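Hypothetical protein GrpB (PDB 2NRK) is of unknown function but belongs to the GrpB (UPF0157) family, whose relationship to nucleotidyltransferase-like folds suggests, without proving, a nucleotide-related role. Local coordinates at residues D55-V60 against Q112-H117; N122-R125 against I130-T133; E20-A25 against E74-E79. All blocks are in the same frame, centred on the assembly; numbering follows the deposited sequence.

Interaction 1: residues D55-V60 against Q112-H117; sequences DFLVIV and QEILRH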
loop_
_atom_site.group_PDB
_atom_site.type_symbol
_atom_site.label_atom_id
_atom_site.label_comp_id
_atom_site.label_asym_id
_atom_site.label_seq_id
_atom_site.Cartn_x
_atom_site.Cartn_y
_atom_site.Cartn_z
ATOM N N ASP A 55 17.647 8.085 5.614
ATOM C CA ASP A 55 16.193 8.325 5.621
ATOM C C ASP A 55 15.435 7.253 6.379
ATOM O O ASP A 55 15.633 6.020 6.123
ATOM C CB ASP A 55 15.621 8.385 4.199
ATOM C CG ASP A 55 16.165 9.559 3.422
ATOM O OD1 ASP A 55 15.679 10.682 3.646
ATOM O OD2 ASP A 55 17.091 9.343 2.596
ATOM N N PHE A 56 14.545 7.717 7.255
ATOM C CA PHE A 56 13.656 6.876 8.093
ATOM C C PHE A 56 12.204 7.083 7.716
ATOM O O PHE A 56 11.750 8.242 7.560
ATOM C CB PHE A 56 13.808 7.218 9.593
ATOM C CG PHE A 56 15.208 7.069 10.107
ATOM C CD1 PHE A 56 15.566 5.949 10.853
ATOM C CD2 PHE A 56 16.176 8.026 9.828
ATOM C CE1 PHE A 56 16.889 5.761 11.291
ATOM C CE2 PHE A 56 17.491 7.853 10.274
ATOM C CZ PHE A 56 17.855 6.714 11.010
ATOM N N LEU A 57 11.489 5.964 7.525
ATOM C CA LEU A 57 10.028 5.988 7.333
ATOM C C LEU A 57 9.419 5.476 8.624
ATOM O O LEU A 57 9.676 4.348 9.020
ATOM C CB LEU A 57 9.615 5.102 6.151
ATOM C CG LEU A 57 8.085 4.963 5.925
ATOM C CD1 LEU A 57 7.415 6.320 5.678
ATOM C CD2 LEU A 57 7.794 4.033 4.733
ATOM N N VAL A 58 8.711 6.342 9.319
ATOM C CA VAL A 58 8.096 5.976 10.592
ATOM C C VAL A 58 6.573 5.986 10.371
ATOM O O VAL A 58 6.000 7.011 9.966
ATOM C CB VAL A 58 8.483 6.994 11.698
ATOM C CG1 VAL A 58 7.790 6.630 12.983
ATOM C CG2 VAL A 58 9.994 7.016 11.916
ATOM N N ILE A 59 5.935 4.856 10.662
ATOM C CA ILE A 59 4.496 4.714 10.441
ATOM C C ILE A 59 3.843 4.650 11.808
ATOM O O ILE A 59 4.231 3.816 12.645
ATOM C CB ILE A 59 4.206 3.419 9.632
ATOM C CG1 ILE A 59 4.977 3.469 8.310
ATOM C CG2 ILE A 59 2.717 3.288 9.442
ATOM C CD1 ILE A 59 4.932 2.108 7.571
ATOM N N VAL A 60 2.881 5.539 12.050
ATOM C CA VAL A 60 2.236 5.664 13.369
ATOM C C VAL A 60 0.722 5.480 13.302
ATOM O O VAL A 60 0.105 5.628 12.230
ATOM C CB VAL A 60 2.539 7.066 14.039
ATOM C CG1 VAL A 60 4.044 7.216 14.256
ATOM C CG2 VAL A 60 1.962 8.234 13.188
ATOM N N GLN A 112 -0.523 6.268 0.073
ATOM C CA GLN A 112 0.183 6.781 -1.112
ATOM C C GLN A 112 1.640 7.106 -0.793
ATOM O O GLN A 112 2.540 6.725 -1.546
ATOM C CB GLN A 112 -0.516 8.026 -1.680
ATOM C CG GLN A 112 -1.975 7.821 -2.064
ATOM C CD GLN A 112 -2.151 7.261 -3.452
ATOM O OE1 GLN A 112 -1.788 6.124 -3.720
ATOM N NE2 GLN A 112 -2.735 8.059 -4.344
ATOM N N GLU A 113 1.869 7.809 0.322
ATOM C CA GLU A 113 3.248 8.219 0.670
ATOM C C GLU A 113 4.027 7.045 1.179
ATOM O O GLU A 113 5.200 6.871 0.845
ATOM C CB GLU A 113 3.202 9.320 1.711
ATOM C CG GLU A 113 2.898 10.657 1.031
ATOM C CD GLU A 113 4.089 11.063 0.140
ATOM O OE1 GLU A 113 5.197 11.324 0.685
ATOM O OE2 GLU A 113 3.922 11.097 -1.079
ATOM N N ILE A 114 3.369 6.220 2.004
ATOM C CA ILE A 114 4.106 5.071 2.553
ATOM C C ILE A 114 4.586 4.147 1.442
ATOM O O ILE A 114 5.758 3.770 1.387
ATOM C CB ILE A 114 3.253 4.304 3.601
ATOM C CG1 ILE A 114 2.967 5.235 4.806
ATOM C CG2 ILE A 114 3.972 2.998 4.028
ATOM C CD1 ILE A 114 1.831 4.723 5.747
ATOM N N LEU A 115 3.673 3.779 0.541
ATOM C CA LEU A 115 4.082 2.931 -0.612
ATOM C C LEU A 115 5.016 3.611 -1.583
ATOM O O LEU A 115 5.861 2.941 -2.169
ATOM C CB LEU A 115 2.883 2.317 -1.356
ATOM C CG LEU A 115 2.140 1.252 -0.550
ATOM C CD1 LEU A 115 1.128 0.581 -1.472
ATOM C CD2 LEU A 115 3.068 0.137 0.037
ATOM N N ARG A 116 4.912 4.934 -1.743
ATOM C CA ARG A 116 5.833 5.635 -2.655
ATOM C C ARG A 116 7.261 5.304 -2.225
ATOM O O ARG A 116 8.092 4.914 -3.046
ATOM C CB ARG A 116 5.628 7.137 -2.604
ATOM C CG ARG A 116 6.663 7.848 -3.524
ATOM C CD ARG A 116 6.223 9.304 -3.747
ATOM N NE ARG A 116 6.334 10.104 -2.532
ATOM C CZ ARG A 116 7.446 10.713 -2.131
ATOM N NH1 ARG A 116 8.599 10.558 -2.819
ATOM N NH2 ARG A 116 7.416 11.449 -1.013
ATOM N N HIS A 117 7.522 5.431 -0.915
ATOM C CA HIS A 117 8.861 5.173 -0.395
ATOM C C HIS A 117 9.217 3.699 -0.423
ATOM O O HIS A 117 10.300 3.354 -0.874
ATOM C CB HIS A 117 8.977 5.681 1.051
ATOM C CG HIS A 117 8.856 7.169 1.170
ATOM N ND1 HIS A 117 9.756 8.032 0.575
ATOM C CD2 HIS A 117 7.955 7.948 1.818
ATOM C CE1 HIS A 117 9.425 9.281 0.871
ATOM N NE2 HIS A 117 8.323 9.261 1.604
#
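I114 on the helix meets both L57 and I59 of the strand with its CG2 methyl, which lies 4.0 Å from L57 CD2 and 3.8 Å from I59 CD1. It reaches I59 again with its other branch, CD1 coming within 4.1 Å of I59 CG2. The two isoleucines thus touch branch against branch; beta-branching favours I59 in a strand, and in both residues it gives two separate branches to pack between strand and helix. L57 crosses I114 at about a right angle; with its CG turned anti to the backbone N (chi1 175°), its CD2 also reaches the carbonyl I114 O at 3.9 Å. This is the layered packing of an alpha/beta fold: L57 and I59 face helix 111-126, while F56 and V58 on the other face of the mixed sheet lie against helix 14-30. The segment axes approach to 10.1 Å and run at 145° to each other. One turn on from E113, H117 brings its CB to 4.2 Å from L57 CD2. Histidine suits this partly exposed fringe: its CB packs on L57 while its NE2 is hydrogen-bonded to the hydroxyl of Y106, on strand 101-107. W172 of the second subunit packs on I59 and I114.

Interaction 2: residues N122-R125 against I130-T133; sequences NYLR and IATT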
loop_
_atom_site.group_PDB
_atom_site.type_symbol
_atom_site.label_atom_id
_atom_site.label_comp_id
_atom_site.label_asym_id
_atom_site.label_seq_id
_atom_site.Cartn_x
_atom_site.Cartn_y
_atom_site.Cartn_z
ATOM N N ASN A 122 12.167 -1.010 -2.660
ATOM C CA ASN A 122 12.145 -2.450 -2.990
ATOM C C ASN A 122 12.547 -2.661 -4.443
ATOM O O ASN A 122 13.295 -3.590 -4.772
ATOM C CB ASN A 122 10.774 -3.027 -2.690
ATOM C CG ASN A 122 10.456 -3.063 -1.216
ATOM O OD1 ASN A 122 11.303 -2.764 -0.357
ATOM N ND2 ASN A 122 9.205 -3.450 -0.893
ATOM N N TYR A 123 12.051 -1.792 -5.314
ATOM C CA TYR A 123 12.326 -1.887 -6.747
ATOM C C TYR A 123 13.824 -1.674 -7.033
ATOM O O TYR A 123 14.419 -2.402 -7.822
ATOM C CB TYR A 123 11.485 -0.831 -7.463
ATOM C CG TYR A 123 11.525 -0.885 -8.968
ATOM C CD1 TYR A 123 11.008 -1.991 -9.670
ATOM C CD2 TYR A 123 12.057 0.183 -9.702
ATOM C CE1 TYR A 123 11.041 -2.038 -11.090
ATOM C CE2 TYR A 123 12.052 0.171 -11.127
ATOM C CZ TYR A 123 11.545 -0.960 -11.803
ATOM O OH TYR A 123 11.531 -1.003 -13.183
ATOM N N LEU A 124 14.445 -0.669 -6.402
ATOM C CA LEU A 124 15.891 -0.462 -6.626
ATOM C C LEU A 124 16.699 -1.667 -6.098
ATOM O O LEU A 124 17.667 -2.073 -6.743
ATOM C CB LEU A 124 16.386 0.807 -5.952
ATOM C CG LEU A 124 15.869 2.064 -6.636
ATOM C CD1 LEU A 124 16.383 3.303 -5.877
ATOM C CD2 LEU A 124 16.306 2.133 -8.118
ATOM N N ARG A 125 16.291 -2.215 -4.948
ATOM C CA ARG A 125 16.965 -3.383 -4.387
ATOM C C ARG A 125 16.917 -4.563 -5.338
ATOM O O ARG A 125 17.868 -5.350 -5.364
ATOM C CB ARG A 125 16.306 -3.801 -3.070
ATOM C CG ARG A 125 16.639 -2.857 -1.907
ATOM C CD ARG A 125 15.870 -3.270 -0.657
ATOM N NE ARG A 125 16.346 -2.555 0.534
ATOM C CZ ARG A 125 15.928 -2.784 1.783
ATOM N NH1 ARG A 125 14.956 -3.681 2.020
ATOM N NH2 ARG A 125 16.462 -2.104 2.809
ATOM N N ILE A 130 19.182 -0.570 -12.665
ATOM C CA ILE A 130 18.490 0.693 -12.481
ATOM C C ILE A 130 19.149 1.491 -11.348
ATOM O O ILE A 130 19.351 2.707 -11.483
ATOM C CB ILE A 130 16.984 0.483 -12.209
ATOM C CG1 ILE A 130 16.350 -0.159 -13.458
ATOM C CG2 ILE A 130 16.334 1.824 -11.928
ATOM C CD1 ILE A 130 14.869 -0.590 -13.260
ATOM N N ALA A 131 19.488 0.811 -10.255
ATOM C CA ALA A 131 20.201 1.483 -9.164
ATOM C C ALA A 131 21.529 2.074 -9.677
ATOM O O ALA A 131 21.889 3.183 -9.321
ATOM C CB ALA A 131 20.444 0.534 -8.009
ATOM N N THR A 132 22.250 1.333 -10.525
ATOM C CA THR A 132 23.510 1.827 -11.084
ATOM C C THR A 132 23.284 3.074 -11.939
ATOM O O THR A 132 24.053 4.031 -11.850
ATOM C CB THR A 132 24.226 0.716 -11.847
ATOM O OG1 THR A 132 24.547 -0.321 -10.912
ATOM C CG2 THR A 132 25.504 1.248 -12.511
ATOM N N THR A 133 22.197 3.087 -12.712
ATOM C CA THR A 133 21.841 4.251 -13.530
ATOM C C THR A 133 21.619 5.453 -12.626
ATOM O O THR A 133 22.119 6.548 -12.916
ATOM C CB THR A 133 20.584 3.957 -14.406
ATOM O OG1 THR A 133 20.946 2.944 -15.339
ATOM C CG2 THR A 133 20.148 5.190 -15.205
#
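The CD1 methyl of I130 presses against the phenol end of Y123, 3.4 Å from Y123 OH and 3.6 Å from Y123 CE2. The two side chains cross at about a right angle, and the methyl approaches the ring obliquely. Y123 reaches this place because its CG is anti to the backbone N (chi1 -173°), which swings the long ring toward the next helix. Tyrosine suits the spot: its ring offers carbon surface to an isoleucine, while its hydroxyl is hydrogen-bonded to E166. The other branch of I130 is equally busy, with CG2 lying 3.8 Å from L124 CD2, so that one isoleucine fills the angle between two successive residues of helix 111-126.

Packing slackens at A131. Its CB is 4.0 Å from the carbonyl L124 O but 4.4 Å from L124 CD2, although the two backbones are at their nearest here, with L124 CA and A131 CA 5.4 Å apart. Alanine suits this close approach because its side chain is a single methyl. Beyond it, T132 and T133 are exposed, and each hydroxyl bonds to a carbonyl one turn earlier, at P128 and A129, as threonines on an outward helix face often do.

The contact lies between helices 111-126 and 128-142, where the chain turns and N127 ND2 bonds to Y123 O. Helix 157-171 lies against Y123 and I130 through I163, and the loop residues V45 and L48 rest on L124.

Interaction 3: residues E20-A25 against E74-E79; sequences EEEAQA and ERIGYE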
loop_
_atom_site.group_PDB
_atom_site.type_symbol
_atom_site.label_atom_id
_atom_site.label_comp_id
_atom_site.label_asym_id
_atom_site.label_seq_id
_atom_site.Cartn_x
_atom_site.Cartn_y
_atom_site.Cartn_z
ATOM N N GLU A 20 19.858 1.366 12.112
ATOM C CA GLU A 20 19.323 0.552 13.200
ATOM C C GLU A 20 19.488 1.223 14.577
ATOM O O GLU A 20 18.580 1.169 15.398
ATOM C CB GLU A 20 19.906 -0.847 13.105
ATOM C CG GLU A 20 19.269 -1.507 11.867
ATOM C CD GLU A 20 19.491 -2.967 11.806
ATOM O OE1 GLU A 20 20.268 -3.456 12.637
ATOM O OE2 GLU A 20 18.945 -3.620 10.898
ATOM N N GLU A 21 20.603 1.906 14.784
ATOM C CA GLU A 21 20.882 2.576 16.053
ATOM C C GLU A 21 19.837 3.683 16.278
ATOM O O GLU A 21 19.244 3.822 17.361
ATOM C CB GLU A 21 22.250 3.209 15.967
ATOM C CG GLU A 21 22.747 3.846 17.237
ATOM C CD GLU A 21 24.284 3.914 17.273
ATOM O OE1 GLU A 21 24.956 2.935 16.834
ATOM O OE2 GLU A 21 24.814 4.941 17.749
ATOM N N GLU A 22 19.660 4.509 15.252
ATOM C CA GLU A 22 18.747 5.620 15.426
ATOM C C GLU A 22 17.303 5.129 15.437
ATOM O O GLU A 22 16.437 5.732 16.085
ATOM C CB GLU A 22 18.986 6.689 14.338
ATOM C CG GLU A 22 18.152 7.981 14.526
ATOM C CD GLU A 22 18.622 8.846 15.721
ATOM O OE1 GLU A 22 19.500 8.410 16.520
ATOM O OE2 GLU A 22 18.111 9.991 15.852
ATOM N N ALA A 23 17.008 4.060 14.694
ATOM C CA ALA A 23 15.638 3.557 14.698
ATOM C C ALA A 23 15.225 3.187 16.146
ATOM O O ALA A 23 14.096 3.457 16.574
ATOM C CB ALA A 23 15.463 2.356 13.753
ATOM N N GLN A 24 16.141 2.595 16.907
ATOM C CA GLN A 24 15.866 2.220 18.296
ATOM C C GLN A 24 15.595 3.484 19.130
ATOM O O GLN A 24 14.663 3.528 19.946
ATOM C CB GLN A 24 17.065 1.446 18.864
ATOM C CG GLN A 24 16.745 0.418 19.956
ATOM C CD GLN A 24 17.992 -0.325 20.423
ATOM O OE1 GLN A 24 19.033 0.287 20.663
ATOM N NE2 GLN A 24 17.894 -1.647 20.541
ATOM N N ALA A 25 16.425 4.501 18.924
ATOM C CA ALA A 25 16.280 5.775 19.637
ATOM C C ALA A 25 14.900 6.370 19.359
ATOM O O ALA A 25 14.215 6.824 20.293
ATOM C CB ALA A 25 17.399 6.745 19.241
ATOM N N GLU A 74 13.605 17.165 19.717
ATOM C CA GLU A 74 14.610 18.239 19.791
ATOM C C GLU A 74 15.745 17.852 20.744
ATOM O O GLU A 74 16.906 18.173 20.490
ATOM C CB GLU A 74 13.970 19.569 20.208
ATOM C CG GLU A 74 12.985 20.108 19.153
ATOM C CD GLU A 74 12.442 21.495 19.498
ATOM O OE1 GLU A 74 12.756 21.993 20.595
ATOM O OE2 GLU A 74 11.719 22.063 18.649
ATOM N N ARG A 75 15.392 17.186 21.841
ATOM C CA ARG A 75 16.368 16.799 22.869
ATOM C C ARG A 75 17.446 15.878 22.277
ATOM O O ARG A 75 18.620 15.960 22.684
ATOM C CB ARG A 75 15.675 16.107 24.045
ATOM C CG ARG A 75 16.581 15.911 25.257
ATOM C CD ARG A 75 15.916 15.011 26.294
ATOM N NE ARG A 75 15.908 13.623 25.846
ATOM C CZ ARG A 75 16.982 12.830 25.867
ATOM N NH1 ARG A 75 16.888 11.588 25.437
ATOM N NH2 ARG A 75 18.152 13.278 26.331
ATOM N N ILE A 76 17.066 15.027 21.321
ATOM C CA ILE A 76 18.054 14.161 20.651
ATOM C C ILE A 76 18.575 14.746 19.322
ATOM O O ILE A 76 19.126 14.032 18.466
ATOM C CB ILE A 76 17.579 12.684 20.543
ATOM C CG1 ILE A 76 16.355 12.544 19.636
ATOM C CG2 ILE A 76 17.286 12.131 21.955
ATOM C CD1 ILE A 76 16.126 11.059 19.118
ATOM N N GLY A 77 18.352 16.045 19.133
ATOM C CA GLY A 77 19.044 16.771 18.079
ATOM C C GLY A 77 18.254 17.136 16.845
ATOM O O GLY A 77 18.815 17.710 15.931
ATOM N N TYR A 78 16.985 16.756 16.794
ATOM C CA TYR A 78 16.150 17.056 15.635
ATOM C C TYR A 78 15.586 18.467 15.618
ATOM O O TYR A 78 15.236 19.035 16.671
ATOM C CB TYR A 78 14.986 16.056 15.532
ATOM C CG TYR A 78 15.441 14.684 15.095
ATOM C CD1 TYR A 78 15.764 14.436 13.746
ATOM C CD2 TYR A 78 15.594 13.659 16.028
ATOM C CE1 TYR A 78 16.192 13.164 13.331
ATOM C CE2 TYR A 78 16.044 12.390 15.622
ATOM C CZ TYR A 78 16.315 12.168 14.267
ATOM O OH TYR A 78 16.786 10.928 13.830
ATOM N N GLU A 79 15.511 19.032 14.411
ATOM C CA GLU A 79 14.592 20.100 14.126
ATOM C C GLU A 79 13.254 19.462 13.748
ATOM O O GLU A 79 13.186 18.594 12.860
ATOM C CB GLU A 79 15.064 20.920 12.913
ATOM C CG GLU A 79 16.150 21.895 13.098
ATOM C CD GLU A 79 16.310 22.699 11.789
ATOM O OE1 GLU A 79 16.981 22.188 10.867
ATOM O OE2 GLU A 79 15.718 23.786 11.683
#
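A short hydrogen bond, 2.6 Å from Y78 OH to E22 OE2, spans this contact, and it uses the less common anti lone pair of the carboxylate oxygen, the one pointing away from the other oxygen. The two side chains come from opposite directions. OE2 sits at the edge of the ring, near its plane, and is also 3.2 Å from Y78 CE2; the carboxylate and ring planes are 46° apart. A bend in the glutamate chain (chi2 71°) carries the aliphatic part past the phenol, with E22 CG 3.3 Å from Y78 OH. Glutamate is long enough to reach from the helix, and tyrosine suits the other side: the Y78 ring lies against L92, V103 and L26, with H101 and K94 also beside it, while its hydroxyl reaches the carboxylate.

I76 lies beside this bond. Its CG1 stands between the backbone N and the carbonyl carbon (chi1 65°), the crowded position for this side chain, and CD1 ends in the plane of the Y78 ring at its edge. The same methyl lies 4.0 Å from E22 OE2 and, more loosely, 4.5 Å from A25 CB; the small alanine lets the two backbones draw near.

The segment 74-79 takes its shape from a Schellman motif that ends helix 70-75. G77, at positive phi, is its C-prime residue, where the lack of a side chain is what the backbone needs, and G77 N bonds to E74 O at 2.9 Å. The chain then turns so that Y78 points at helix 14-30.

K94 NZ forms a salt bridge with E22 OE2 and also bonds to I76 O. One oxygen therefore serves both a phenol and an ammonium group, whose positive charge would probably favour the ionised carboxylate and anchor OE2.

Overall arrangement
Interaction 1 joins a helix to the mixed beta-sheet, interaction 2 joins two helices, and interaction 3 joins helix 14-30 to the end of helix 70-75 and the turn after it. Interactions 1 and 3 lie on opposite faces of the beta-sheet, with centres about 17 Å apart, and they touch where F56 of strand 54-60 packs on E22 and A23. Their segments alternate along the chain, so the two closures are interlocked. Interaction 2 comes later on helix 111-126, which it shares with interaction 1; those two centres are about 18 Å apart. Interactions 2 and 3, about 28 Å apart, lie on opposite sides of the chain's centre. Contacts distant in sequence thus pack on the two faces, while a local one packs consecutive helices together where the chain turns.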